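Side-chain contacts in 389aa long hypothetical nucleolar protein (PDB 5ZVE), which catalyses the S-adenosyl-L-methionine-dependent methylation of cytosine 72 at its C5 position in several tRNAs: residues G52-E57 and L71-E76; C276-V281 and E287-K292. All blocks are in the same frame, centred on the assembly; numbering follows the deposited sequence.

Contact 1 (G52-E57 and L71-E76); sequences GELKKE and LYFVRE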
loop_
_atom_site.group_PDB
_atom_site.type_symbol
_atom_site.label_atom_id
_atom_site.label_comp_id
_atom_site.label_asym_id
_atom_site.label_seq_id
_atom_site.Cartn_x
_atom_site.Cartn_y
_atom_site.Cartn_z
ATOM N N GLY A 52 8.715 23.052 2.693
ATOM C CA GLY A 52 8.962 24.076 3.693
ATOM C C GLY A 52 8.268 23.763 5.009
ATOM O O GLY A 52 8.853 23.930 6.078
ATOM N N GLU A 53 7.022 23.298 4.927
ATOM C CA GLU A 53 6.240 22.953 6.114
ATOM C C GLU A 53 6.803 21.734 6.835
ATOM O O GLU A 53 6.823 21.688 8.064
ATOM C CB GLU A 53 4.772 22.707 5.748
ATOM C CG GLU A 53 4.032 23.959 5.318
ATOM C CD GLU A 53 4.052 25.034 6.391
ATOM O OE1 GLU A 53 4.005 24.685 7.591
ATOM O OE2 GLU A 53 4.130 26.230 6.034
ATOM N N LEU A 54 7.255 20.750 6.066
ATOM C CA LEU A 54 7.805 19.531 6.644
ATOM C C LEU A 54 9.191 19.753 7.246
ATOM O O LEU A 54 9.559 19.110 8.229
ATOM C CB LEU A 54 7.860 18.423 5.591
ATOM C CG LEU A 54 6.505 17.968 5.040
ATOM C CD1 LEU A 54 6.683 17.012 3.867
ATOM C CD2 LEU A 54 5.678 17.320 6.143
ATOM N N LYS A 55 9.969 20.650 6.650
ATOM C CA LYS A 55 11.274 20.979 7.207
ATOM C C LYS A 55 11.107 21.681 8.548
ATOM O O LYS A 55 11.890 21.458 9.472
ATOM C CB LYS A 55 12.088 21.836 6.239
ATOM C CG LYS A 55 12.779 21.014 5.167
ATOM C CD LYS A 55 13.430 21.889 4.111
ATOM C CE LYS A 55 14.282 21.056 3.164
ATOM N NZ LYS A 55 14.778 21.854 2.008
ATOM N N LYS A 56 10.082 22.525 8.643
ATOM C CA LYS A 56 9.713 23.158 9.907
ATOM C C LYS A 56 9.526 22.146 11.035
ATOM O O LYS A 56 9.864 22.418 12.181
ATOM C CB LYS A 56 8.430 23.979 9.741
ATOM C CG LYS A 56 8.620 25.293 9.004
ATOM C CD LYS A 56 7.312 26.062 8.903
ATOM C CE LYS A 56 7.429 27.220 7.921
ATOM N NZ LYS A 56 6.106 27.856 7.655
ATOM N N GLU A 57 8.974 20.983 10.705
ATOM C CA GLU A 57 8.698 19.955 11.704
ATOM C C GLU A 57 9.887 19.020 11.920
ATOM O O GLU A 57 9.771 18.015 12.619
ATOM C CB GLU A 57 7.466 19.138 11.302
ATOM C CG GLU A 57 6.181 19.949 11.155
ATOM C CD GLU A 57 5.447 20.146 12.473
ATOM O OE1 GLU A 57 4.197 20.099 12.468
ATOM O OE2 GLU A 57 6.114 20.355 13.510
ATOM N N LEU A 71 7.048 13.012 -2.888
ATOM C CA LEU A 71 8.073 13.262 -1.877
ATOM C C LEU A 71 8.307 11.981 -1.112
ATOM O O LEU A 71 7.367 11.227 -0.877
ATOM C CB LEU A 71 7.663 14.371 -0.907
ATOM C CG LEU A 71 7.698 15.824 -1.382
ATOM C CD1 LEU A 71 7.096 16.729 -0.332
ATOM C CD2 LEU A 71 9.112 16.242 -1.696
ATOM N N TYR A 72 9.547 11.726 -0.710
ATOM C CA TYR A 72 9.803 10.530 0.075
ATOM C C TYR A 72 10.767 10.783 1.225
ATOM O O TYR A 72 11.559 11.728 1.205
ATOM C CB TYR A 72 10.318 9.393 -0.826
ATOM C CG TYR A 72 11.701 9.602 -1.395
ATOM C CD1 TYR A 72 12.828 9.192 -0.691
ATOM C CD2 TYR A 72 11.883 10.198 -2.641
ATOM C CE1 TYR A 72 14.096 9.378 -1.204
ATOM C CE2 TYR A 72 13.152 10.389 -3.162
ATOM C CZ TYR A 72 14.255 9.978 -2.437
ATOM O OH TYR A 72 15.523 10.160 -2.936
ATOM N N PHE A 73 10.671 9.933 2.238
ATOM C CA PHE A 73 11.551 10.004 3.389
ATOM C C PHE A 73 12.417 8.761 3.426
ATOM O O PHE A 73 11.948 7.660 3.134
ATOM C CB PHE A 73 10.751 10.137 4.686
ATOM C CG PHE A 73 9.792 11.293 4.693
ATOM C CD1 PHE A 73 8.529 11.171 4.140
ATOM C CD2 PHE A 73 10.161 12.509 5.251
ATOM C CE1 PHE A 73 7.649 12.238 4.145
ATOM C CE2 PHE A 73 9.287 13.577 5.261
ATOM C CZ PHE A 73 8.029 13.444 4.704
ATOM N N VAL A 74 13.688 8.939 3.753
ATOM C CA VAL A 74 14.593 7.807 3.800
ATOM C C VAL A 74 14.389 7.067 5.119
ATOM O O VAL A 74 14.324 7.676 6.190
ATOM C CB VAL A 74 16.062 8.242 3.647
ATOM C CG1 VAL A 74 16.983 7.040 3.758
ATOM C CG2 VAL A 74 16.268 8.937 2.303
ATOM N N ARG A 75 14.309 5.748 5.029
ATOM C CA ARG A 75 14.079 4.898 6.187
ATOM C C ARG A 75 15.342 4.762 7.036
ATOM O O ARG A 75 16.453 4.792 6.514
ATOM C CB ARG A 75 13.584 3.529 5.715
ATOM C CG ARG A 75 13.458 2.481 6.794
ATOM C CD ARG A 75 14.498 1.403 6.579
ATOM N NE ARG A 75 13.963 0.254 5.870
ATOM C CZ ARG A 75 14.705 -0.694 5.306
ATOM N NH1 ARG A 75 16.027 -0.621 5.347
ATOM N NH2 ARG A 75 14.118 -1.717 4.700
ATOM N N GLU A 76 15.164 4.623 8.346
ATOM C CA GLU A 76 16.282 4.401 9.256
ATOM C C GLU A 76 16.261 2.963 9.773
ATOM O O GLU A 76 15.204 2.431 10.108
ATOM C CB GLU A 76 16.222 5.387 10.424
ATOM C CG GLU A 76 16.362 6.845 9.995
ATOM C CD GLU A 76 16.151 7.822 11.139
ATOM O OE1 GLU A 76 15.878 7.374 12.271
ATOM O OE2 GLU A 76 16.246 9.045 10.899
#

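Contact 2 (C276-V281 and E287-K292); sequences CTALGV and EERTLK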
loop_
_atom_site.group_PDB
_atom_site.type_symbol
_atom_site.label_atom_id
_atom_site.label_comp_id
_atom_site.label_asym_id
_atom_site.label_seq_id
_atom_site.Cartn_x
_atom_site.Cartn_y
_atom_site.Cartn_z
ATOM N N CYS A 276 -6.466 -8.181 -3.918
ATOM C CA CYS A 276 -5.459 -9.160 -4.293
ATOM C C CYS A 276 -4.862 -9.803 -3.059
ATOM O O CYS A 276 -5.157 -9.394 -1.939
ATOM C CB CYS A 276 -4.362 -8.511 -5.146
ATOM S SG CYS A 276 -3.375 -7.248 -4.303
ATOM N N THR A 277 -4.023 -10.811 -3.269
ATOM C CA THR A 277 -3.387 -11.534 -2.171
ATOM C C THR A 277 -2.392 -10.658 -1.395
ATOM O O THR A 277 -1.943 -11.034 -0.309
ATOM C CB THR A 277 -2.674 -12.800 -2.693
ATOM O OG1 THR A 277 -1.850 -12.460 -3.814
ATOM C CG2 THR A 277 -3.698 -13.836 -3.141
ATOM N N ALA A 278 -2.060 -9.497 -1.962
ATOM C CA ALA A 278 -1.196 -8.505 -1.315
ATOM C C ALA A 278 0.179 -9.062 -0.955
ATOM O O ALA A 278 0.769 -8.673 0.051
ATOM C CB ALA A 278 -1.874 -7.939 -0.072
ATOM N N LEU A 279 0.694 -9.958 -1.790
ATOM C CA LEU A 279 1.984 -10.592 -1.540
ATOM C C LEU A 279 3.139 -9.593 -1.572
ATOM O O LEU A 279 4.230 -9.883 -1.086
ATOM C CB LEU A 279 2.226 -11.711 -2.560
ATOM C CG LEU A 279 1.224 -12.876 -2.521
ATOM C CD1 LEU A 279 1.460 -13.849 -3.670
ATOM C CD2 LEU A 279 1.277 -13.610 -1.179
ATOM N N GLY A 280 2.897 -8.417 -2.142
ATOM C CA GLY A 280 3.943 -7.423 -2.304
ATOM C C GLY A 280 4.032 -6.375 -1.208
ATOM O O GLY A 280 4.947 -5.554 -1.210
ATOM N N VAL A 281 3.093 -6.394 -0.266
ATOM C CA VAL A 281 3.022 -5.323 0.717
ATOM C C VAL A 281 4.128 -5.451 1.759
ATOM O O VAL A 281 4.569 -6.548 2.096
ATOM C CB VAL A 281 1.645 -5.268 1.420
ATOM C CG1 VAL A 281 0.524 -5.187 0.397
ATOM C CG2 VAL A 281 1.455 -6.449 2.339
ATOM N N GLU A 287 3.868 -13.950 6.360
ATOM C CA GLU A 287 2.962 -14.097 5.228
ATOM C C GLU A 287 1.963 -15.214 5.509
ATOM O O GLU A 287 2.356 -16.359 5.711
ATOM C CB GLU A 287 3.738 -14.390 3.945
ATOM C CG GLU A 287 2.859 -14.549 2.710
ATOM C CD GLU A 287 2.091 -13.285 2.365
ATOM O OE1 GLU A 287 0.871 -13.238 2.623
ATOM O OE2 GLU A 287 2.712 -12.337 1.832
ATOM N N GLU A 288 0.676 -14.880 5.534
ATOM C CA GLU A 288 -0.358 -15.868 5.841
ATOM C C GLU A 288 -1.012 -16.459 4.596
ATOM O O GLU A 288 -1.468 -17.604 4.612
ATOM C CB GLU A 288 -1.436 -15.246 6.732
ATOM C CG GLU A 288 -0.909 -14.645 8.029
ATOM C CD GLU A 288 -1.005 -13.131 8.040
ATOM O OE1 GLU A 288 -1.078 -12.537 6.942
ATOM O OE2 GLU A 288 -1.007 -12.534 9.139
ATOM N N ARG A 289 -1.058 -15.683 3.518
ATOM C CA ARG A 289 -1.709 -16.143 2.297
ATOM C C ARG A 289 -0.781 -17.040 1.495
ATOM O O ARG A 289 0.437 -16.865 1.512
ATOM C CB ARG A 289 -2.180 -14.957 1.450
ATOM C CG ARG A 289 -3.513 -14.390 1.920
ATOM C CD ARG A 289 -3.797 -13.043 1.305
ATOM N NE ARG A 289 -4.943 -12.388 1.931
ATOM C CZ ARG A 289 -5.297 -11.126 1.703
ATOM N NH1 ARG A 289 -4.589 -10.374 0.869
ATOM N NH2 ARG A 289 -6.354 -10.610 2.316
ATOM N N THR A 290 -1.367 -18.013 0.805
ATOM C CA THR A 290 -0.592 -19.004 0.075
ATOM C C THR A 290 -1.244 -19.365 -1.266
ATOM O O THR A 290 -2.088 -18.623 -1.773
ATOM C CB THR A 290 -0.378 -20.275 0.925
ATOM O OG1 THR A 290 0.475 -21.183 0.218
ATOM C CG2 THR A 290 -1.713 -20.953 1.261
ATOM N N LEU A 291 -0.834 -20.494 -1.837
ATOM C CA LEU A 291 -1.186 -20.841 -3.214
ATOM C C LEU A 291 -2.686 -20.904 -3.463
ATOM O O LEU A 291 -3.174 -20.359 -4.451
ATOM C CB LEU A 291 -0.544 -22.174 -3.610
ATOM C CG LEU A 291 0.816 -22.098 -4.319
ATOM C CD1 LEU A 291 1.792 -21.196 -3.581
ATOM C CD2 LEU A 291 1.411 -23.487 -4.518
ATOM N N LYS A 292 -3.414 -21.574 -2.576
ATOM C CA LYS A 292 -4.869 -21.646 -2.684
ATOM C C LYS A 292 -5.502 -20.255 -2.798
ATOM O O LYS A 292 -6.504 -20.077 -3.491
ATOM C CB LYS A 292 -5.454 -22.404 -1.490
ATOM C CG LYS A 292 -4.900 -21.952 -0.145
ATOM C CD LYS A 292 -5.720 -22.507 1.008
ATOM C CE LYS A 292 -5.297 -21.895 2.330
ATOM N NZ LYS A 292 -6.269 -22.196 3.416
HETATM O O HOH W 1 -0.585 -11.251 1.847
HETATM O O HOH W 2 4.706 -12.457 0.106
#

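Contact 1 (G52-E57 and L71-E76)
Leu54 reaches from helix 47-56 to Phe73 and Leu71 on strand 70-74, and one methyl group does all the touching: CD1. It comes to 3.9 Å from Phe73 CZ, arriving at the rim of the ring near its plane, not over a face. The two side chains cross at roughly a right angle. The same Leu54 CD1 also meets Leu71 CD1 at 4.2 Å, methyl against methyl. Leu54 gets there because its CD1 branch continues outward from the helix, anti to CA (chi2 172°), which makes it the leading atom. Phe73 lies with CG beside its own backbone N (chi1 -55°), and this swings the ring across toward the helix although its CB does not point that way. These contacts are purely apolar and all three residues are buried. The backbones stay well apart, with the nearest CA atoms, those of Leu54 and Leu71, 10.6 Å from each other. The area lost between the two segments is modest, 102 Å²; Ile38 of the neighbouring strand 35-40 touches all three side chains.

The polar side-chain bond within these segments lies on the helix. Lys56 NZ forms a salt bridge with Glu53 OE2 at 3.0 Å, one helical turn back, the ammonium approaching from above the carboxylate plane. Nearby, Lys56 N donates to Gly52 O at 3.2 Å.

Backbone bonds to Ile38 and Tyr36 fix Leu71 and Phe73 in the sheet, while Tyr72, between them, stacks its ring on His35. A helix laid on an antiparallel sheet through a few aliphatic and aromatic side chains is the alpha/beta packing expected of the ferredoxin-like domain of RsmB/F-type methyltransferases, to which both segments belong.

Contact 2 (C276-V281 and E287-K292)
The Arg289 guanidinium turns its edge to the backbone of Thr277, whose O lies near the guanidinium plane, as do Thr277 C and Ala278 N. Cys276 O and Ala278 CB approach obliquely. Arg289 NH1 donates to Thr277 O at 3.0 Å along a fairly straight line (163°), yet it meets that oxygen from above the carbonyl plane and not on a lone pair. Cys276 O is just as near NH1, but the angle is too poor for a bond. Arg289 spans the gap with its chain extended from CG to NE, its CD passing 3.2 Å from Thr277 O.

The Glu287 carboxylate is the second flat group. Leu279 CD2 sits over one face of it, 3.6 Å from Glu287 OE2, and the side chains cross at about a right angle. Glu287 OE1 accepts Arg289 N at 3.2 Å through its anti lone pair and also bonds water 1, which reaches Thr277 O. On the other oxygen, water 2 donates to OE2 and to Leu279 O, and Lys284 adds a salt bridge. A bend at chi2 (63°) brings the carboxylate round into this position. A leucine in place of Glu287 would probably leave Lys284 without its counter-charge, Arg289 N without its acceptor and each water with one partner fewer.

The loop 276-281 follows strand 267-273 and opens with the cysteine of the Pro-Cys motif of the RsmB/NOP family. Cys276 lies about 3 Å, side chain to side chain, from Cys323, the predicted nucleophile, and about 7 Å from bound S-adenosyl-L-homocysteine. A type I turn from Ala278 to Val281 shapes the loop, closed by Val281 N to Ala278 O at 3.3 Å. Thr277 OG1 is hydrogen-bonded to Glu329 and Thr324, tying the loop to the region just beyond Cys323.

How the contacts relate
Contact 1 comes first along the chain and closes well before contact 2 opens. Their centres are 31 Å apart, on opposite sides of the chain's centre, and their nearest atoms stay about 11 Å from each other. They share no helix, strand or sheet: 52-57 and 71-76 join helix 47-56 to strand 70-74 within the ferredoxin-like region, whereas 276-281 and 287-292 shape the loop between strand 267-273 and helix 291-310 in the methyltransferase region. The two regions are nevertheless joined, because helix 7-17, in the same N-terminal region as contact 1, packs on contact 2, with Glu8 bonded to Thr290. Contact 2 lies beside the predicted nucleophile and the bound cofactor product, while contact 1 lies away from both.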